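Local structure of putative DNA helicase (Lactobacillus plantarum, 3DMN) at residues Q31-N36 / M145-L150; A45-V50 / I119-N124. The protein is of uncharacterised function but, as the C-terminal domain of a putative UvrD-like DNA helicase, probably forms part of an ATP-driven DNA-unwinding motor. All coordinates share one frame; numbering follows the deposited sequence.

Contact 1: residues Q31-N36 / M145-L150; sequences QGDLPN and MHELTL
The carboxamide of Asn36 lies beside Thr149, its ND2 turned to the threonine hydroxyl and its OD1 near the methyl CG2. ND2 donates to Thr149 OG1 at 2.7 Å, with the oxygen 19° out of the amide plane, and more weakly to Leu148 O. With chi1 at 67°, CG stands between the backbone N and the carbonyl carbon, which folds the short side chain back over the neighbouring strand. Near the other end, the carboxylates of Asp33 and Glu147 stand almost perpendicular, 86° apart, with OD2 of Asp33 only 2.8 Å from OE2 of Glu147. Two like charges this close would probably raise the pKa of one of them. At Asn36 the loop becomes strand 36-40 and joins strand 147-153 in the parallel sheet of a P-loop NTPase-type fold. Asn36 N donates to Leu148 O, and Leu150 N returns a bond to Asn36 O at 2.9 Å. Pro35, which has no N-H to offer, instead rests CB 3.9 Å from Leu148 CD2, and Phe14 of helix 9-16 touches both. Before the strands join, water takes over: one molecule links Asp33 O to Leu148 N, and another accepts from Asp33 N and donates to His146 O and Glu147 OE1.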
loop_
_atom_site.group_PDB
_atom_site.type_symbol
_atom_site.label_atom_id
_atom_site.label_comp_id
_atom_site.label_asym_id
_atom_site.label_seq_id
_atom_site.Cartn_x
_atom_site.Cartn_y
_atom_site.Cartn_z
ATOM N N GLN A 31 -18.330 -5.494 1.956
ATOM C CA GLN A 31 -18.088 -5.164 0.542
ATOM C C GLN A 31 -17.441 -3.800 0.416
ATOM O O GLN A 31 -17.812 -2.874 1.131
ATOM C CB GLN A 31 -19.400 -5.127 -0.242
ATOM C CG GLN A 31 -20.156 -6.457 -0.284
ATOM C CD GLN A 31 -19.378 -7.516 -1.064
ATOM O OE1 GLN A 31 -19.015 -7.298 -2.224
ATOM N NE2 GLN A 31 -19.103 -8.657 -0.423
ATOM N N GLY A 32 -16.508 -3.674 -0.521
ATOM C CA GLY A 32 -15.851 -2.414 -0.797
ATOM C C GLY A 32 -15.319 -2.342 -2.219
ATOM O O GLY A 32 -15.637 -3.205 -3.060
ATOM N N ASP A 33 -14.517 -1.313 -2.485
ATOM C CA ASP A 33 -13.948 -1.073 -3.815
ATOM C C ASP A 33 -12.939 -2.169 -4.144
ATOM O O ASP A 33 -12.202 -2.643 -3.261
ATOM C CB ASP A 33 -13.157 0.248 -3.835
ATOM C CG ASP A 33 -14.029 1.473 -3.771
ATOM O OD1 ASP A 33 -15.236 1.405 -4.089
ATOM O OD2 ASP A 33 -13.466 2.529 -3.421
ATOM N N LEU A 34 -12.843 -2.523 -5.423
ATOM C CA LEU A 34 -11.710 -3.364 -5.842
ATOM C C LEU A 34 -10.398 -2.637 -5.531
ATOM O O LEU A 34 -10.318 -1.415 -5.727
ATOM C CB LEU A 34 -11.737 -3.636 -7.343
ATOM C CG LEU A 34 -12.858 -4.538 -7.849
ATOM C CD1 LEU A 34 -12.839 -4.572 -9.386
ATOM C CD2 LEU A 34 -12.767 -5.926 -7.253
ATOM N N PRO A 35 -9.374 -3.379 -5.041
ATOM C CA PRO A 35 -8.032 -2.736 -4.920
ATOM C C PRO A 35 -7.628 -2.095 -6.226
ATOM O O PRO A 35 -7.958 -2.597 -7.308
ATOM C CB PRO A 35 -7.103 -3.900 -4.583
ATOM C CG PRO A 35 -8.040 -4.890 -3.840
ATOM C CD PRO A 35 -9.368 -4.780 -4.582
ATOM N N ASN A 36 -7.003 -0.932 -6.126
ATOM C CA ASN A 36 -6.531 -0.239 -7.339
ATOM C C ASN A 36 -5.030 -0.272 -7.419
ATOM O O ASN A 36 -4.347 0.114 -6.477
ATOM C CB ASN A 36 -7.115 1.182 -7.511
ATOM C CG ASN A 36 -6.649 2.174 -6.465
ATOM O OD1 ASN A 36 -6.171 3.275 -6.818
ATOM N ND2 ASN A 36 -6.814 1.840 -5.201
HETATM N N MSE A 145 -8.242 -2.751 5.607
HETATM C CA MSE A 145 -9.571 -3.231 5.966
HETATM C C MSE A 145 -10.569 -2.888 4.870
HETATM O O MSE A 145 -11.398 -3.742 4.500
HETATM C CB MSE A 145 -10.015 -2.690 7.333
HETATM C CG MSE A 145 -9.176 -3.200 8.469
HETATM SE SE MSE A 145 -9.222 -5.174 8.682
HETATM C CE MSE A 145 -7.457 -5.660 7.936
ATOM N N HIS A 146 -10.502 -1.669 4.341
ATOM C CA HIS A 146 -11.601 -1.145 3.510
ATOM C C HIS A 146 -11.153 -0.668 2.115
ATOM O O HIS A 146 -11.858 -0.880 1.137
ATOM C CB HIS A 146 -12.385 -0.053 4.276
ATOM C CG HIS A 146 -12.897 -0.530 5.619
ATOM N ND1 HIS A 146 -12.631 0.122 6.813
ATOM C CD2 HIS A 146 -13.604 -1.637 5.954
ATOM C CE1 HIS A 146 -13.167 -0.554 7.814
ATOM N NE2 HIS A 146 -13.774 -1.619 7.321
ATOM N N GLU A 147 -9.966 -0.066 2.025
ATOM C CA GLU A 147 -9.434 0.435 0.742
ATOM C C GLU A 147 -7.969 0.028 0.618
ATOM O O GLU A 147 -7.214 0.162 1.550
ATOM C CB GLU A 147 -9.536 1.958 0.702
ATOM C CG GLU A 147 -9.435 2.543 -0.708
ATOM C CD GLU A 147 -10.754 2.400 -1.503
ATOM O OE1 GLU A 147 -11.817 2.183 -0.868
ATOM O OE2 GLU A 147 -10.731 2.543 -2.749
ATOM N N LEU A 148 -7.618 -0.480 -0.552
ATOM C CA LEU A 148 -6.242 -0.921 -0.804
ATOM C C LEU A 148 -5.788 -0.403 -2.158
ATOM O O LEU A 148 -6.449 -0.636 -3.179
ATOM C CB LEU A 148 -6.173 -2.448 -0.760
ATOM C CG LEU A 148 -4.848 -3.079 -1.193
ATOM C CD1 LEU A 148 -3.708 -2.673 -0.231
ATOM C CD2 LEU A 148 -4.976 -4.648 -1.340
ATOM N N THR A 149 -4.639 0.267 -2.147
ATOM C CA THR A 149 -4.059 0.865 -3.363
ATOM C C THR A 149 -2.636 0.369 -3.406
ATOM O O THR A 149 -1.964 0.333 -2.407
ATOM C CB THR A 149 -4.009 2.418 -3.277
ATOM O OG1 THR A 149 -5.332 2.930 -3.157
ATOM C CG2 THR A 149 -3.367 2.998 -4.563
ATOM N N LEU A 150 -2.186 -0.027 -4.596
ATOM C CA LEU A 150 -0.763 -0.392 -4.810
ATOM C C LEU A 150 -0.210 0.529 -5.858
ATOM O O LEU A 150 -0.767 0.645 -6.951
ATOM C CB LEU A 150 -0.572 -1.856 -5.262
ATOM C CG LEU A 150 -0.839 -2.939 -4.224
ATOM C CD1 LEU A 150 -2.312 -3.129 -4.008
ATOM C CD2 LEU A 150 -0.259 -4.265 -4.774
HETATM O O HOH W 1 -12.513 -3.000 -0.545
HETATM O O HOH W 2 -9.866 -1.022 -2.404
HETATM O O HOH W 3 -13.899 0.352 -0.343
HETATM O O HOH W 4 -9.275 0.826 -4.495
#

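Contact 2: residues A45-V50 / I119-N124; sequences AGVDQV and IVWNAN. With ACT (acetate ion), chain K; ACT (acetate ion), chain L.
A helix packed on one face of a parallel beta sheet brings residues 45-50 against 119-124, the helix running nearly antiparallel to strand 119-121 at 166°, with the axes 10.4 Å apart. Trp121 bridges the layers. Its CG lies anti to the backbone N (chi1 171°), and the six-membered end of the indole reaches the helix, where CZ3 comes edge-on to within 3.6 Å of Gly46 C. Glycine suits this turn of helix because a beta carbon would collide with CH2 of the ring. Val50 CG2 approaches obliquely, 3.7 Å from Trp121 CE3, and Val47 CG2 meets CH2 more loosely. This is the helix-sheet interface of an alpha/beta fold, consistent with the RecA-like domains of P-loop NTPase-clan helicases, and the branched side chains Val50 and Ile119 fill it, their CG2 methyls 4.3 Å apart. Leu77 of helix 71-82 and Ile66 of strand 64-68 also touch the indole. An alanine in place of Trp121 would probably open a gap between the sheet and the helix beside Gly46 and Val50. At the strand's C-terminal end the ring's polar edge is used: NE1 donates almost straight, at 173°, to O of one acetate ion (2.9 Å). Asn122, whose CB lies over one indole face near the rim, gives ND2 to OXT of that acetate and, at 2.9 Å, to OXT of a second. Both ions probably came from the crystallisation liquor. Asn122 OD1 accepts from Val153 N, which helps hold the amide with ND2 turned to the acetates.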
loop_
_atom_site.group_PDB
_atom_site.type_symbol
_atom_site.label_atom_id
_atom_site.label_comp_id
_atom_site.label_asym_id
_atom_site.label_seq_id
_atom_site.Cartn_x
_atom_site.Cartn_y
_atom_site.Cartn_z
ATOM N N ALA A 45 6.615 10.277 -10.484
ATOM C CA ALA A 45 5.252 9.929 -10.884
ATOM C C ALA A 45 4.545 9.026 -9.859
ATOM O O ALA A 45 3.310 9.098 -9.642
ATOM C CB ALA A 45 5.257 9.284 -12.237
ATOM N N GLY A 46 5.322 8.129 -9.243
ATOM C CA GLY A 46 4.759 7.317 -8.148
ATOM C C GLY A 46 4.284 8.188 -7.009
ATOM O O GLY A 46 3.194 7.985 -6.483
ATOM N N VAL A 47 5.109 9.174 -6.633
ATOM C CA VAL A 47 4.746 10.082 -5.543
ATOM C C VAL A 47 3.480 10.884 -5.944
ATOM O O VAL A 47 2.590 11.074 -5.119
ATOM C CB VAL A 47 5.924 11.000 -5.225
ATOM C CG1 VAL A 47 5.515 12.064 -4.218
ATOM C CG2 VAL A 47 7.115 10.163 -4.667
ATOM N N ASP A 48 3.387 11.328 -7.208
ATOM C CA ASP A 48 2.156 11.988 -7.682
ATOM C C ASP A 48 0.930 11.105 -7.353
ATOM O O ASP A 48 -0.133 11.587 -6.906
ATOM C CB ASP A 48 2.170 12.136 -9.205
ATOM C CG ASP A 48 3.134 13.226 -9.718
ATOM O OD1 ASP A 48 3.744 13.971 -8.907
ATOM O OD2 ASP A 48 3.178 13.429 -10.966
ATOM N N GLN A 49 1.058 9.806 -7.635
ATOM C CA GLN A 49 -0.101 8.940 -7.416
ATOM C C GLN A 49 -0.425 8.788 -5.946
ATOM O O GLN A 49 -1.611 8.690 -5.576
ATOM C CB GLN A 49 0.048 7.569 -8.093
ATOM C CG GLN A 49 -1.161 6.656 -7.868
ATOM C CD GLN A 49 -2.511 7.227 -8.315
ATOM O OE1 GLN A 49 -2.611 7.999 -9.279
ATOM N NE2 GLN A 49 -3.570 6.824 -7.610
ATOM N N VAL A 50 0.599 8.746 -5.099
ATOM C CA VAL A 50 0.367 8.702 -3.646
ATOM C C VAL A 50 -0.388 9.972 -3.186
ATOM O O VAL A 50 -1.351 9.904 -2.411
ATOM C CB VAL A 50 1.673 8.554 -2.871
ATOM C CG1 VAL A 50 1.420 8.640 -1.403
ATOM C CG2 VAL A 50 2.338 7.194 -3.222
ATOM N N ILE A 119 -1.991 2.377 1.388
ATOM C CA ILE A 119 -1.302 2.537 0.084
ATOM C C ILE A 119 0.017 1.780 0.174
ATOM O O ILE A 119 0.830 2.099 1.042
ATOM C CB ILE A 119 -1.044 4.002 -0.209
ATOM C CG1 ILE A 119 -2.364 4.773 -0.326
ATOM C CG2 ILE A 119 -0.159 4.187 -1.504
ATOM C CD1 ILE A 119 -2.173 6.344 -0.311
ATOM N N VAL A 120 0.196 0.736 -0.648
ATOM C CA VAL A 120 1.447 -0.012 -0.674
ATOM C C VAL A 120 2.424 0.739 -1.554
ATOM O O VAL A 120 2.223 0.883 -2.759
ATOM C CB VAL A 120 1.242 -1.458 -1.216
ATOM C CG1 VAL A 120 2.533 -2.222 -1.150
ATOM C CG2 VAL A 120 0.159 -2.149 -0.394
ATOM N N TRP A 121 3.533 1.175 -0.949
ATOM C CA TRP A 121 4.493 1.974 -1.717
ATOM C C TRP A 121 5.490 1.094 -2.475
ATOM O O TRP A 121 6.290 0.309 -1.898
ATOM C CB TRP A 121 5.246 2.986 -0.807
ATOM C CG TRP A 121 6.367 3.640 -1.514
ATOM C CD1 TRP A 121 7.717 3.523 -1.223
ATOM C CD2 TRP A 121 6.278 4.459 -2.685
ATOM N NE1 TRP A 121 8.471 4.268 -2.126
ATOM C CE2 TRP A 121 7.608 4.831 -3.045
ATOM C CE3 TRP A 121 5.206 4.947 -3.451
ATOM C CZ2 TRP A 121 7.871 5.662 -4.132
ATOM C CZ3 TRP A 121 5.485 5.760 -4.570
ATOM C CH2 TRP A 121 6.806 6.094 -4.883
ATOM N N ASN A 122 5.439 1.253 -3.792
ATOM C CA ASN A 122 6.439 0.665 -4.697
ATOM C C ASN A 122 6.422 -0.860 -4.700
ATOM O O ASN A 122 7.449 -1.524 -4.464
ATOM C CB ASN A 122 7.841 1.222 -4.507
ATOM C CG ASN A 122 8.583 1.282 -5.845
ATOM O OD1 ASN A 122 8.015 0.846 -6.842
ATOM N ND2 ASN A 122 9.841 1.756 -5.863
ATOM N N ALA A 123 5.256 -1.373 -5.039
ATOM C CA ALA A 123 5.022 -2.803 -5.216
ATOM C C ALA A 123 5.528 -3.258 -6.591
ATOM O O ALA A 123 4.747 -3.812 -7.395
ATOM C CB ALA A 123 3.501 -3.089 -5.117
ATOM N N ASN A 124 6.817 -3.036 -6.843
ATOM C CA ASN A 124 7.335 -3.208 -8.184
ATOM C C ASN A 124 8.191 -4.468 -8.307
ATOM O O ASN A 124 8.240 -5.305 -7.383
ATOM C CB ASN A 124 8.112 -1.966 -8.647
ATOM C CG ASN A 124 9.420 -1.775 -7.887
ATOM O OD1 ASN A 124 9.698 -2.496 -6.931
ATOM N ND2 ASN A 124 10.237 -0.793 -8.322
HETATM C C ACT K . 11.466 3.521 -3.153
HETATM O O ACT K . 11.330 4.397 -2.197
HETATM O OXT ACT K . 10.994 2.340 -3.053
HETATM C CH3 ACT K . 12.169 3.855 -4.424
HETATM C C ACT L . 12.084 3.326 -8.208
HETATM O O ACT L . 11.881 4.135 -7.265
HETATM O OXT ACT L . 11.559 2.190 -8.172
HETATM C CH3 ACT L . 12.947 3.723 -9.370
#

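In the fold
Contacts 1 and 2 sit in one parallel sheet, their centres about 15 Å apart. Strand 147-153 of contact 1 lies between strand 36-40 and strand 118-121, the strand of contact 2, so the two contacts meet through neighbouring strands: Thr149 O is 2.8 Å from Val120 N, a probable hydrogen bond, and Leu148 and Leu150 pack on Val120. Along the chain the order is 31-36, 45-50, 119-124, 145-150, with contact 2 enclosed by contact 1. Contact 1 thus joins early and late parts of the chain edge to edge within the sheet, whereas contact 2 fixes helix 43-59 on its face, together building the alpha/beta core of this helicase domain.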